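Local coordinates for 14-3-3 protein (Cryptosporidium parvum, PDB 3EFZ), which probably binds phosphoserine-containing partner proteins in cell signalling, as other members of the 14-3-3 family do, at residues Asn80-Ile85 / Asp112-Ile117; Lys148-Arg153 / Glu173-Ala178; Ser191-Leu196 / Glu239-Leu244; Asn201-Lys206 / Glu214-Phe219. All blocks are in the same frame, centred on the assembly; numbering follows the deposited sequence.

Interaction 1 (Asn80-Ile85 / Asp112-Ile117)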
loop_
_atom_site.group_PDB
_atom_site.type_symbol
_atom_site.label_atom_id
_atom_site.label_comp_id
_atom_site.label_asym_id
_atom_site.label_seq_id
_atom_site.Cartn_x
_atom_site.Cartn_y
_atom_site.Cartn_z
ATOM N N ASN B 80 -5.031 6.193 3.818
ATOM C CA ASN B 80 -4.239 6.392 5.016
ATOM C C ASN B 80 -3.288 7.579 4.884
ATOM O O ASN B 80 -3.150 8.373 5.817
ATOM C CB ASN B 80 -3.451 5.118 5.374
ATOM C CG ASN B 80 -2.614 5.282 6.640
ATOM O OD1 ASN B 80 -3.135 5.205 7.739
ATOM N ND2 ASN B 80 -1.310 5.492 6.483
ATOM N N SER B 81 -2.676 7.724 3.708
ATOM C CA SER B 81 -1.703 8.786 3.442
ATOM C C SER B 81 -2.327 10.188 3.488
ATOM O O SER B 81 -1.614 11.203 3.643
ATOM C CB SER B 81 -1.000 8.551 2.096
ATOM O OG SER B 81 -1.839 8.894 1.007
ATOM N N LEU B 82 -3.646 10.238 3.348
ATOM C CA LEU B 82 -4.365 11.497 3.295
ATOM C C LEU B 82 -4.996 11.925 4.607
ATOM O O LEU B 82 -5.639 12.967 4.651
ATOM C CB LEU B 82 -5.475 11.422 2.261
ATOM C CG LEU B 82 -5.161 11.221 0.790
ATOM C CD1 LEU B 82 -6.495 11.077 0.058
ATOM C CD2 LEU B 82 -4.298 12.374 0.226
ATOM N N LYS B 83 -4.844 11.142 5.671
ATOM C CA LYS B 83 -5.625 11.429 6.875
ATOM C C LYS B 83 -5.335 12.801 7.521
ATOM O O LYS B 83 -6.270 13.496 7.923
ATOM C CB LYS B 83 -5.590 10.274 7.887
ATOM C CG LYS B 83 -4.214 9.905 8.408
ATOM C CD LYS B 83 -4.225 8.531 9.104
ATOM C CE LYS B 83 -2.795 8.011 9.325
ATOM N NZ LYS B 83 -2.838 6.725 10.104
ATOM N N SER B 84 -4.067 13.195 7.630
ATOM C CA SER B 84 -3.731 14.542 8.133
ATOM C C SER B 84 -4.095 15.644 7.156
ATOM O O SER B 84 -4.419 16.757 7.573
ATOM C CB SER B 84 -2.257 14.672 8.493
ATOM O OG SER B 84 -1.871 13.694 9.443
ATOM N N ILE B 85 -4.001 15.359 5.860
ATOM C CA ILE B 85 -4.427 16.329 4.846
ATOM C C ILE B 85 -5.920 16.655 5.078
ATOM O O ILE B 85 -6.330 17.822 5.046
ATOM C CB ILE B 85 -4.136 15.836 3.393
ATOM C CG1 ILE B 85 -2.622 15.905 3.101
ATOM C CG2 ILE B 85 -4.887 16.672 2.369
ATOM C CD1 ILE B 85 -2.198 15.264 1.815
ATOM N N ASP B 112 -5.889 13.940 -6.888
ATOM C CA ASP B 112 -5.399 12.761 -7.583
ATOM C C ASP B 112 -5.595 11.473 -6.778
ATOM O O ASP B 112 -5.983 10.461 -7.321
ATOM C CB ASP B 112 -3.902 12.910 -7.865
ATOM C CG ASP B 112 -3.601 13.936 -8.934
ATOM O OD1 ASP B 112 -4.546 14.468 -9.571
ATOM O OD2 ASP B 112 -2.395 14.196 -9.140
ATOM N N PHE B 113 -5.301 11.525 -5.489
ATOM C CA PHE B 113 -5.336 10.337 -4.633
ATOM C C PHE B 113 -6.781 9.918 -4.418
ATOM O O PHE B 113 -7.102 8.737 -4.405
ATOM C CB PHE B 113 -4.614 10.619 -3.309
ATOM C CG PHE B 113 -3.128 10.315 -3.327
ATOM C CD1 PHE B 113 -2.319 10.676 -4.413
ATOM C CD2 PHE B 113 -2.535 9.671 -2.239
ATOM C CE1 PHE B 113 -0.958 10.374 -4.424
ATOM C CE2 PHE B 113 -1.167 9.375 -2.215
ATOM C CZ PHE B 113 -0.366 9.735 -3.310
ATOM N N GLU B 114 -7.659 10.903 -4.263
ATOM C CA GLU B 114 -9.085 10.664 -4.142
ATOM C C GLU B 114 -9.721 10.162 -5.447
ATOM O O GLU B 114 -10.580 9.294 -5.386
ATOM C CB GLU B 114 -9.833 11.887 -3.544
ATOM C CG GLU B 114 -9.358 12.224 -2.116
ATOM C CD GLU B 114 -10.331 13.032 -1.285
ATOM O OE1 GLU B 114 -10.884 14.036 -1.771
ATOM O OE2 GLU B 114 -10.535 12.662 -0.106
ATOM N N GLU B 115 -9.307 10.696 -6.613
ATOM C CA GLU B 115 -9.726 10.166 -7.925
ATOM C C GLU B 115 -9.398 8.660 -7.959
ATOM O O GLU B 115 -10.243 7.856 -8.289
ATOM C CB GLU B 115 -9.073 10.931 -9.111
ATOM C CG GLU B 115 -9.792 12.270 -9.505
ATOM C CD GLU B 115 -8.995 13.250 -10.431
ATOM O OE1 GLU B 115 -9.583 14.302 -10.823
ATOM O OE2 GLU B 115 -7.803 12.995 -10.770
ATOM N N SER B 116 -8.180 8.301 -7.554
ATOM C CA SER B 116 -7.712 6.914 -7.466
ATOM C C SER B 116 -8.530 6.014 -6.530
ATOM O O SER B 116 -8.895 4.907 -6.915
ATOM C CB SER B 116 -6.227 6.884 -7.073
ATOM O OG SER B 116 -5.440 7.192 -8.206
ATOM N N ILE B 117 -8.824 6.477 -5.315
ATOM C CA ILE B 117 -9.695 5.713 -4.428
ATOM C C ILE B 117 -11.046 5.484 -5.118
ATOM O O ILE B 117 -11.532 4.365 -5.104
ATOM C CB ILE B 117 -9.942 6.420 -3.085
ATOM C CG1 ILE B 117 -8.652 6.520 -2.271
ATOM C CG2 ILE B 117 -11.114 5.741 -2.294
ATOM C CD1 ILE B 117 -8.746 7.616 -1.166
#
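Leu-82 sits at the turn between helix 63-81 and the short helix 83-87 of the 14-3-3 bundle, and it plugs this turn onto Phe-113, Glu-114 and Ile-117 of the long helix 100-131. With CG opposite the carbonyl carbon (chi1 -63°), the leucine sends both methyls to that helix. Leu-82 CD1 does most of the work, lying 3.8 Å from Glu-114 CG and 3.9 Å from Phe-113 CB. The same Leu-82 CD1 reaches toward Ile-117, 4.3 Å from Ile-117 CD1. CD2, the other branch, lies near Phe-113 CB and, obliquely, its ring. That ring presents its edge to Ser-81, whose OG sits near the ring plane 3.3 Å from Phe-113 CE2. The serine hydroxyl has its polar partner in Ile-78 O, to which it is hydrogen-bonded. One residue past Leu-82, Lys-83 NZ donates to Asn-80 OD1 (2.8 Å). The contact lies at the dimer interface, where Lys-83 also pairs with Glu-115 of the second subunit and the Phe-113 ring meets Phe-113 of that subunit. Ile-117 packs on Val-75 and Ile-78 of helix 63-81 and on Tyr-154 and Ile-158 of helix 138-158.

Interaction 2 (Lys148-Arg153 / Glu173-Ala178); sequences KGDLMR and EFYEDA
Two rings from helix 161-185, Phe-174 and Tyr-175, lie against helix 138-158, each with a backbone-near carbon over one face. Over Phe-174 it is Lys-148 CB, 3.9 Å from the ring centroid, a CH-pi contact. The lysine chain then bends at chi3 (-70°) and stays on the same side of the ring, with NZ beyond its rim, 3.4 Å from Phe-174 CE2, on its way to a salt bridge with Asp-129. Met-152 meets the edge of the same ring, its CG 3.8 Å from Phe-174 CE1. Over Tyr-175 the carbon is Gly-149 CA, 4.2 Å from the centroid. With no side chain in the way, the backbones come close, and the CA atoms of Gly-149 and Phe-174 are 4.9 Å apart in an antiparallel pair of helices at 161°.

The rim of Tyr-175 carries the polar chemistry. Its OH donates to the anti lone pair of Asp-150 OD1 at 2.7 Å and accepts from Arg-153 NE at 3.0 Å. The second bond is straight (179°) and in the guanidinium plane, which should limit rotation of the arginine head. Arg-153 NH2 adds a weak hydrogen bond, part of a salt bridge, to Asp-150 OD1, which Asn-201 ND2 also grips. Arg-153 is a predicted phosphoserine-interaction residue, and the tyrosine and aspartate appear to position it beside Arg-79, the other such residue. Helix 193-207 adjoins this polar end through Asn-201, Ile-204 and Leu-205, while Leu-151 and Met-152 pack on helix 100-131.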
loop_
_atom_site.group_PDB
_atom_site.type_symbol
_atom_site.label_atom_id
_atom_site.label_comp_id
_atom_site.label_asym_id
_atom_site.label_seq_id
_atom_site.Cartn_x
_atom_site.Cartn_y
_atom_site.Cartn_z
ATOM N N LYS B 148 -17.208 -4.390 0.248
ATOM C CA LYS B 148 -17.929 -3.420 -0.588
ATOM C C LYS B 148 -18.522 -2.290 0.256
ATOM O O LYS B 148 -18.560 -1.144 -0.187
ATOM C CB LYS B 148 -19.029 -4.093 -1.406
ATOM C CG LYS B 148 -18.539 -5.091 -2.460
ATOM C CD LYS B 148 -19.606 -5.367 -3.490
ATOM C CE LYS B 148 -20.784 -6.196 -2.923
ATOM N NZ LYS B 148 -21.915 -6.301 -3.892
ATOM N N GLY B 149 -19.005 -2.630 1.452
ATOM C CA GLY B 149 -19.461 -1.658 2.437
ATOM C C GLY B 149 -18.391 -0.663 2.816
ATOM O O GLY B 149 -18.645 0.547 2.770
ATOM N N ASP B 150 -17.194 -1.172 3.153
ATOM C CA ASP B 150 -16.002 -0.349 3.394
ATOM C C ASP B 150 -15.648 0.566 2.225
ATOM O O ASP B 150 -15.402 1.753 2.428
ATOM C CB ASP B 150 -14.763 -1.204 3.741
ATOM C CG ASP B 150 -14.938 -2.030 5.006
ATOM O OD1 ASP B 150 -15.751 -1.696 5.885
ATOM O OD2 ASP B 150 -14.233 -3.026 5.121
ATOM N N LEU B 151 -15.590 0.013 1.018
ATOM C CA LEU B 151 -15.290 0.794 -0.191
ATOM C C LEU B 151 -16.336 1.864 -0.520
ATOM O O LEU B 151 -15.986 2.941 -0.973
ATOM C CB LEU B 151 -15.077 -0.111 -1.412
ATOM C CG LEU B 151 -13.880 -1.074 -1.428
ATOM C CD1 LEU B 151 -13.957 -1.893 -2.674
ATOM C CD2 LEU B 151 -12.524 -0.362 -1.327
ATOM N N MET B 152 -17.608 1.566 -0.302
ATOM C CA MET B 152 -18.642 2.595 -0.387
ATOM C C MET B 152 -18.461 3.736 0.640
ATOM O O MET B 152 -18.675 4.917 0.330
ATOM C CB MET B 152 -20.035 1.966 -0.257
ATOM C CG MET B 152 -20.507 1.284 -1.523
ATOM S SD MET B 152 -20.518 2.399 -2.938
ATOM C CE MET B 152 -19.863 1.284 -4.154
ATOM N N ARG B 153 -18.083 3.356 1.864
ATOM C CA ARG B 153 -17.778 4.307 2.954
ATOM C C ARG B 153 -16.622 5.216 2.552
ATOM O O ARG B 153 -16.644 6.421 2.840
ATOM C CB ARG B 153 -17.470 3.561 4.275
ATOM C CG ARG B 153 -16.962 4.428 5.449
ATOM C CD ARG B 153 -17.091 3.702 6.819
ATOM N NE ARG B 153 -16.355 2.422 6.847
ATOM C CZ ARG B 153 -15.061 2.307 7.139
ATOM N NH1 ARG B 153 -14.346 3.386 7.463
ATOM N NH2 ARG B 153 -14.476 1.111 7.114
ATOM N N GLU B 173 -26.746 -0.667 3.234
ATOM C CA GLU B 173 -27.194 -1.911 2.603
ATOM C C GLU B 173 -26.188 -3.064 2.767
ATOM O O GLU B 173 -26.560 -4.153 3.216
ATOM C CB GLU B 173 -27.368 -1.714 1.097
ATOM C CG GLU B 173 -28.303 -0.627 0.618
ATOM C CD GLU B 173 -28.331 -0.571 -0.920
ATOM O OE1 GLU B 173 -28.297 0.557 -1.492
ATOM O OE2 GLU B 173 -28.383 -1.667 -1.555
ATOM N N PHE B 174 -24.931 -2.816 2.367
ATOM C CA PHE B 174 -23.870 -3.843 2.363
ATOM C C PHE B 174 -23.541 -4.357 3.752
ATOM O O PHE B 174 -23.386 -5.559 3.935
ATOM C CB PHE B 174 -22.584 -3.356 1.651
ATOM C CG PHE B 174 -22.713 -3.243 0.133
ATOM C CD1 PHE B 174 -22.035 -2.244 -0.570
ATOM C CD2 PHE B 174 -23.520 -4.130 -0.583
ATOM C CE1 PHE B 174 -22.141 -2.137 -1.970
ATOM C CE2 PHE B 174 -23.645 -4.041 -1.978
ATOM C CZ PHE B 174 -22.956 -3.042 -2.677
ATOM N N TYR B 175 -23.427 -3.440 4.714
ATOM C CA TYR B 175 -23.184 -3.788 6.111
ATOM C C TYR B 175 -24.324 -4.605 6.687
ATOM O O TYR B 175 -24.090 -5.592 7.351
ATOM C CB TYR B 175 -22.978 -2.530 6.974
ATOM C CG TYR B 175 -21.641 -1.869 6.756
ATOM C CD1 TYR B 175 -20.490 -2.637 6.624
ATOM C CD2 TYR B 175 -21.517 -0.465 6.697
ATOM C CE1 TYR B 175 -19.239 -2.046 6.413
ATOM C CE2 TYR B 175 -20.261 0.139 6.499
ATOM C CZ TYR B 175 -19.129 -0.665 6.351
ATOM O OH TYR B 175 -17.881 -0.121 6.156
ATOM N N GLU B 176 -25.559 -4.195 6.430
ATOM C CA GLU B 176 -26.700 -4.924 6.960
ATOM C C GLU B 176 -26.851 -6.294 6.314
ATOM O O GLU B 176 -27.232 -7.242 6.994
ATOM C CB GLU B 176 -27.983 -4.093 6.887
ATOM C CG GLU B 176 -27.993 -3.019 7.972
ATOM C CD GLU B 176 -29.202 -2.123 7.933
ATOM O OE1 GLU B 176 -30.053 -2.281 7.019
ATOM O OE2 GLU B 176 -29.304 -1.250 8.829
ATOM N N ASP B 177 -26.506 -6.393 5.025
ATOM C CA ASP B 177 -26.541 -7.664 4.289
ATOM C C ASP B 177 -25.490 -8.635 4.827
ATOM O O ASP B 177 -25.798 -9.785 5.140
ATOM C CB ASP B 177 -26.365 -7.428 2.767
ATOM C CG ASP B 177 -26.498 -8.711 1.940
ATOM O OD1 ASP B 177 -26.052 -8.714 0.774
ATOM O OD2 ASP B 177 -27.050 -9.713 2.443
ATOM N N ALA B 178 -24.266 -8.147 4.965
ATOM C CA ALA B 178 -23.158 -8.914 5.551
ATOM C C ALA B 178 -23.465 -9.353 6.994
ATOM O O ALA B 178 -23.284 -10.516 7.338
ATOM C CB ALA B 178 -21.862 -8.105 5.488
#

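Interaction 3 (Ser191-Leu196 / Glu239-Leu244)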
loop_
_atom_site.group_PDB
_atom_site.type_symbol
_atom_site.label_atom_id
_atom_site.label_comp_id
_atom_site.label_asym_id
_atom_site.label_seq_id
_atom_site.Cartn_x
_atom_site.Cartn_y
_atom_site.Cartn_z
ATOM N N SER B 191 -19.909 -13.254 19.035
ATOM C CA SER B 191 -18.489 -13.129 19.361
ATOM C C SER B 191 -17.544 -13.561 18.225
ATOM O O SER B 191 -16.363 -13.808 18.462
ATOM C CB SER B 191 -18.185 -13.944 20.608
ATOM O OG SER B 191 -18.336 -15.321 20.340
ATOM N N ASP B 192 -18.061 -13.656 17.004
ATOM C CA ASP B 192 -17.252 -13.995 15.831
ATOM C C ASP B 192 -16.513 -12.756 15.327
ATOM O O ASP B 192 -17.125 -11.703 15.201
ATOM C CB ASP B 192 -18.142 -14.572 14.734
ATOM C CG ASP B 192 -17.391 -14.827 13.431
ATOM O OD1 ASP B 192 -17.021 -15.986 13.177
ATOM O OD2 ASP B 192 -17.172 -13.864 12.660
ATOM N N PRO B 193 -15.201 -12.883 15.024
ATOM C CA PRO B 193 -14.370 -11.728 14.654
ATOM C C PRO B 193 -14.740 -11.052 13.344
ATOM O O PRO B 193 -14.562 -9.843 13.216
ATOM C CB PRO B 193 -12.941 -12.303 14.602
ATOM C CG PRO B 193 -13.091 -13.765 14.478
ATOM C CD PRO B 193 -14.431 -14.147 15.035
ATOM N N LEU B 194 -15.250 -11.811 12.375
ATOM C CA LEU B 194 -15.770 -11.233 11.151
ATOM C C LEU B 194 -17.058 -10.478 11.474
ATOM O O LEU B 194 -17.264 -9.361 11.009
ATOM C CB LEU B 194 -16.067 -12.319 10.113
ATOM C CG LEU B 194 -16.738 -11.900 8.795
ATOM C CD1 LEU B 194 -15.854 -10.942 8.000
ATOM C CD2 LEU B 194 -17.063 -13.112 7.975
ATOM N N TYR B 195 -17.930 -11.097 12.257
ATOM C CA TYR B 195 -19.140 -10.410 12.707
ATOM C C TYR B 195 -18.816 -9.091 13.417
ATOM O O TYR B 195 -19.408 -8.064 13.106
ATOM C CB TYR B 195 -19.989 -11.299 13.615
ATOM C CG TYR B 195 -21.243 -10.595 14.106
ATOM C CD1 TYR B 195 -22.325 -10.406 13.259
ATOM C CD2 TYR B 195 -21.330 -10.105 15.410
ATOM C CE1 TYR B 195 -23.480 -9.754 13.705
ATOM C CE2 TYR B 195 -22.474 -9.468 15.865
ATOM C CZ TYR B 195 -23.545 -9.288 15.005
ATOM O OH TYR B 195 -24.693 -8.658 15.447
ATOM N N LEU B 196 -17.866 -9.127 14.342
ATOM C CA LEU B 196 -17.480 -7.932 15.110
ATOM C C LEU B 196 -16.760 -6.886 14.268
ATOM O O LEU B 196 -16.934 -5.684 14.497
ATOM C CB LEU B 196 -16.651 -8.302 16.343
ATOM C CG LEU B 196 -17.382 -9.074 17.438
ATOM C CD1 LEU B 196 -16.372 -9.606 18.414
ATOM C CD2 LEU B 196 -18.452 -8.213 18.143
ATOM N N GLU B 239 -8.407 -14.269 19.757
ATOM C CA GLU B 239 -7.605 -13.079 19.965
ATOM C C GLU B 239 -8.178 -11.888 19.182
ATOM O O GLU B 239 -8.239 -10.764 19.692
ATOM C CB GLU B 239 -6.168 -13.372 19.554
ATOM C CG GLU B 239 -5.296 -12.156 19.433
ATOM C CD GLU B 239 -4.104 -12.414 18.561
ATOM O OE1 GLU B 239 -3.196 -13.138 19.028
ATOM O OE2 GLU B 239 -4.082 -11.899 17.419
ATOM N N ASN B 240 -8.615 -12.145 17.951
ATOM C CA ASN B 240 -9.206 -11.099 17.126
ATOM C C ASN B 240 -10.551 -10.607 17.624
ATOM O O ASN B 240 -10.864 -9.431 17.466
ATOM C CB ASN B 240 -9.272 -11.506 15.655
ATOM C CG ASN B 240 -7.989 -11.209 14.926
ATOM O OD1 ASN B 240 -7.357 -10.177 15.155
ATOM N ND2 ASN B 240 -7.582 -12.118 14.050
ATOM N N THR B 241 -11.334 -11.495 18.237
ATOM C CA THR B 241 -12.550 -11.076 18.946
ATOM C C THR B 241 -12.200 -10.147 20.103
ATOM O O THR B 241 -12.734 -9.046 20.201
ATOM C CB THR B 241 -13.375 -12.283 19.430
ATOM O OG1 THR B 241 -13.942 -12.941 18.292
ATOM C CG2 THR B 241 -14.504 -11.849 20.367
ATOM N N GLU B 242 -11.279 -10.577 20.959
ATOM C CA GLU B 242 -10.875 -9.766 22.103
ATOM C C GLU B 242 -10.266 -8.421 21.687
ATOM O O GLU B 242 -10.521 -7.406 22.326
ATOM C CB GLU B 242 -9.960 -10.552 23.054
ATOM C CG GLU B 242 -10.646 -11.750 23.757
ATOM C CD GLU B 242 -11.768 -11.369 24.768
ATOM O OE1 GLU B 242 -12.452 -12.300 25.261
ATOM O OE2 GLU B 242 -11.968 -10.164 25.074
ATOM N N LYS B 243 -9.498 -8.404 20.602
ATOM C CA LYS B 243 -9.015 -7.139 20.022
ATOM C C LYS B 243 -10.148 -6.210 19.565
ATOM O O LYS B 243 -10.096 -4.999 19.803
ATOM C CB LYS B 243 -8.070 -7.400 18.850
ATOM C CG LYS B 243 -6.645 -7.758 19.233
ATOM C CD LYS B 243 -5.863 -8.072 17.978
ATOM C CE LYS B 243 -4.394 -7.717 18.117
ATOM N NZ LYS B 243 -3.538 -8.896 18.432
ATOM N N LEU B 244 -11.164 -6.770 18.912
ATOM C CA LEU B 244 -12.274 -5.975 18.387
ATOM C C LEU B 244 -13.217 -5.514 19.482
ATOM O O LEU B 244 -13.748 -4.405 19.419
ATOM C CB LEU B 244 -13.050 -6.736 17.314
ATOM C CG LEU B 244 -12.379 -6.894 15.937
ATOM C CD1 LEU B 244 -12.973 -8.080 15.205
ATOM C CD2 LEU B 244 -12.457 -5.612 15.085
#
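Thr-241 OG1 donates to Ser-191 O at 2.6 Å, the shortest polar bond here, and it ties the first turn of helix 239-256 to the residues leading into helix 193-207. The donor stands 34° out of the carbonyl plane. With OG1 opposite the carbonyl carbon (chi1 -70°), the hydroxyl faces Ser-191 and Pro-193. Thr-241 CG2 lies beside the same carbonyl oxygen of Ser-191 and packs on Leu-196 CD1 at 3.5 Å. The partner segment is a classic helix start. Asp-192 occupies the N-cap, its OD2 taking a good bond from Tyr-195 N (2.9 Å) and a weak one from Leu-194 N, and Pro-193 follows as the first helical residue. In the 14-3-3 bundle, this brings the beginnings of two helices side by side. Pro-193 CB leans on Asn-240 CB at 3.9 Å. Next along, Leu-244 slips its CD1 methyl against Pro-193 O, at a tight 3.1 Å, and the same Leu-244 CD1 is 3.9 Å from Leu-196 CB. Leu-244 also packs on Ala-197 and Leu-200, further along helix 193-207, and Tyr-195 turns instead to helix 161-185, packing on Leu-179, Glu-182 and Arg-183.

Interaction 4 (Asn201-Lys206 / Glu214-Phe219)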
loop_
_atom_site.group_PDB
_atom_site.type_symbol
_atom_site.label_atom_id
_atom_site.label_comp_id
_atom_site.label_asym_id
_atom_site.label_seq_id
_atom_site.Cartn_x
_atom_site.Cartn_y
_atom_site.Cartn_z
ATOM N N ASN B 201 -17.074 -1.495 11.595
ATOM C CA ASN B 201 -17.102 -0.635 10.420
ATOM C C ASN B 201 -18.452 0.071 10.211
ATOM O O ASN B 201 -18.490 1.250 9.821
ATOM C CB ASN B 201 -16.633 -1.411 9.191
ATOM C CG ASN B 201 -15.122 -1.652 9.206
ATOM O OD1 ASN B 201 -14.473 -1.537 10.243
ATOM N ND2 ASN B 201 -14.570 -2.004 8.068
ATOM N N TYR B 202 -19.537 -0.639 10.509
ATOM C CA TYR B 202 -20.887 -0.061 10.484
ATOM C C TYR B 202 -21.020 1.001 11.561
ATOM O O TYR B 202 -21.596 2.051 11.308
ATOM C CB TYR B 202 -21.953 -1.153 10.662
ATOM C CG TYR B 202 -23.396 -0.767 10.325
ATOM C CD1 TYR B 202 -23.704 0.416 9.643
ATOM C CD2 TYR B 202 -24.442 -1.616 10.658
ATOM C CE1 TYR B 202 -25.016 0.750 9.330
ATOM C CE2 TYR B 202 -25.762 -1.291 10.349
ATOM C CZ TYR B 202 -26.038 -0.104 9.682
ATOM O OH TYR B 202 -27.347 0.213 9.372
ATOM N N THR B 203 -20.490 0.717 12.756
ATOM C CA THR B 203 -20.414 1.695 13.843
ATOM C C THR B 203 -19.655 2.952 13.405
ATOM O O THR B 203 -20.100 4.055 13.700
ATOM C CB THR B 203 -19.765 1.102 15.119
ATOM O OG1 THR B 203 -20.590 0.045 15.627
ATOM C CG2 THR B 203 -19.599 2.158 16.194
ATOM N N ILE B 204 -18.547 2.776 12.680
ATOM C CA ILE B 204 -17.772 3.901 12.130
ATOM C C ILE B 204 -18.598 4.745 11.138
ATOM O O ILE B 204 -18.570 5.999 11.195
ATOM C CB ILE B 204 -16.439 3.426 11.494
ATOM C CG1 ILE B 204 -15.512 2.829 12.560
ATOM C CG2 ILE B 204 -15.740 4.576 10.766
ATOM C CD1 ILE B 204 -14.324 2.053 11.980
ATOM N N LEU B 205 -19.350 4.065 10.266
ATOM C CA LEU B 205 -20.243 4.731 9.319
ATOM C C LEU B 205 -21.292 5.568 10.034
ATOM O O LEU B 205 -21.540 6.714 9.635
ATOM C CB LEU B 205 -20.940 3.714 8.404
ATOM C CG LEU B 205 -21.856 4.211 7.277
ATOM C CD1 LEU B 205 -21.045 4.852 6.129
ATOM C CD2 LEU B 205 -22.702 3.044 6.752
ATOM N N LYS B 206 -21.888 4.995 11.082
ATOM C CA LYS B 206 -22.899 5.667 11.894
ATOM C C LYS B 206 -22.337 6.879 12.627
ATOM O O LYS B 206 -22.959 7.949 12.641
ATOM C CB LYS B 206 -23.505 4.707 12.932
ATOM C CG LYS B 206 -24.382 3.595 12.374
ATOM C CD LYS B 206 -24.709 2.600 13.484
ATOM C CE LYS B 206 -25.442 1.385 12.943
ATOM N NZ LYS B 206 -26.898 1.595 12.749
ATOM N N GLU B 214 -24.240 8.955 18.998
ATOM C CA GLU B 214 -24.983 8.293 20.070
ATOM C C GLU B 214 -25.596 6.985 19.573
ATOM O O GLU B 214 -25.469 5.947 20.228
ATOM C CB GLU B 214 -26.053 9.229 20.653
ATOM C CG GLU B 214 -26.691 8.717 21.950
ATOM C CD GLU B 214 -27.569 9.748 22.650
ATOM O OE1 GLU B 214 -28.450 9.326 23.434
ATOM O OE2 GLU B 214 -27.380 10.972 22.436
ATOM N N GLY B 215 -26.234 7.040 18.403
ATOM C CA GLY B 215 -26.766 5.845 17.745
ATOM C C GLY B 215 -25.660 4.831 17.509
ATOM O O GLY B 215 -25.860 3.627 17.685
ATOM N N ALA B 216 -24.487 5.340 17.126
ATOM C CA ALA B 216 -23.276 4.539 16.935
ATOM C C ALA B 216 -22.837 3.824 18.224
ATOM O O ALA B 216 -22.521 2.625 18.208
ATOM C CB ALA B 216 -22.139 5.419 16.403
ATOM N N MET B 217 -22.810 4.558 19.332
ATOM C CA MET B 217 -22.346 3.991 20.587
ATOM C C MET B 217 -23.325 3.011 21.216
ATOM O O MET B 217 -22.897 1.995 21.766
ATOM C CB MET B 217 -21.896 5.076 21.557
ATOM C CG MET B 217 -20.368 5.233 21.614
ATOM S SD MET B 217 -19.475 5.606 20.075
ATOM C CE MET B 217 -18.922 4.011 19.467
ATOM N N LYS B 218 -24.623 3.288 21.106
ATOM C CA LYS B 218 -25.648 2.312 21.492
ATOM C C LYS B 218 -25.524 1.022 20.671
ATOM O O LYS B 218 -25.654 -0.086 21.206
ATOM C CB LYS B 218 -27.047 2.905 21.321
ATOM C CG LYS B 218 -27.467 3.831 22.436
ATOM C CD LYS B 218 -28.825 4.441 22.149
ATOM C CE LYS B 218 -29.188 5.486 23.199
ATOM N NZ LYS B 218 -30.332 6.324 22.746
ATOM N N PHE B 219 -25.270 1.177 19.374
ATOM C CA PHE B 219 -25.096 0.047 18.459
ATOM C C PHE B 219 -23.907 -0.811 18.900
ATOM O O PHE B 219 -24.011 -2.042 18.973
ATOM C CB PHE B 219 -24.936 0.547 17.009
ATOM C CG PHE B 219 -24.954 -0.549 15.973
ATOM C CD1 PHE B 219 -23.768 -0.964 15.364
ATOM C CD2 PHE B 219 -26.151 -1.174 15.609
ATOM C CE1 PHE B 219 -23.762 -1.991 14.390
ATOM C CE2 PHE B 219 -26.164 -2.208 14.642
ATOM C CZ PHE B 219 -24.959 -2.614 14.031
#
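Thr-203 and Ala-216 bring helices 193-207 and 213-228 together as an antiparallel hairpin, with CA atoms 5.1 Å apart and the local axes 8.3 Å apart at 161°. The small alanine allows this approach, and Ala-216 CB is 3.8 Å from Lys-206 CB. Phe-219 is the main side chain facing across. Over one face lies Lys-206 CE, nearly above the centre at 3.6 Å from the ring centroid, and the chain turns at its last bond (chi4 -81°) to hold NZ 4.3 Å from that centroid in a cation-pi contact. The same CE also stands over the Tyr-202 ring, so the lysine fills the angle between two aromatic groups whose planes are 73° apart. Those rings touch obliquely, Tyr-202 CD2 being 3.6 Å from Phe-219 CZ. Thr-203 OG1 comes to the edge of the Phe-219 ring, 3.3 Å from Phe-219 CD1; the same hydroxyl is hydrogen-bonded to Ile-199 O in its own helix. Thr-203 CG2 lies against Ala-216 O and the CE of Met-217, which itself packs on Trp-255 of helix 239-256. No hydrogen bond joins 201-206 to 214-219: between these segments the contact rests on apolar packing and on a lysine whose charge is probably eased by the pi cloud beneath it.

Interactions 1 and 2 are buried, whereas interactions 3 and 4 are partly so. Interaction 1 stands apart, at the dimer interface and on the other side of the chain's centre from interaction 3; its packing is apolar, leucine against phenylalanine and isoleucine. Interaction 2 is the most polar, built round a tyrosine, an aspartate and the predicted phosphoserine-contacting arginine. It touches interaction 4 directly, through probable hydrogen bonds from Asn-201 to Asp-150 and between Tyr-202 and Glu-176. Helix 193-207 serves both interactions 3 and 4, using its start for one and its later turns for the other: interaction 3 has a polar tie at a helix start, interaction 4 cation-pi packing.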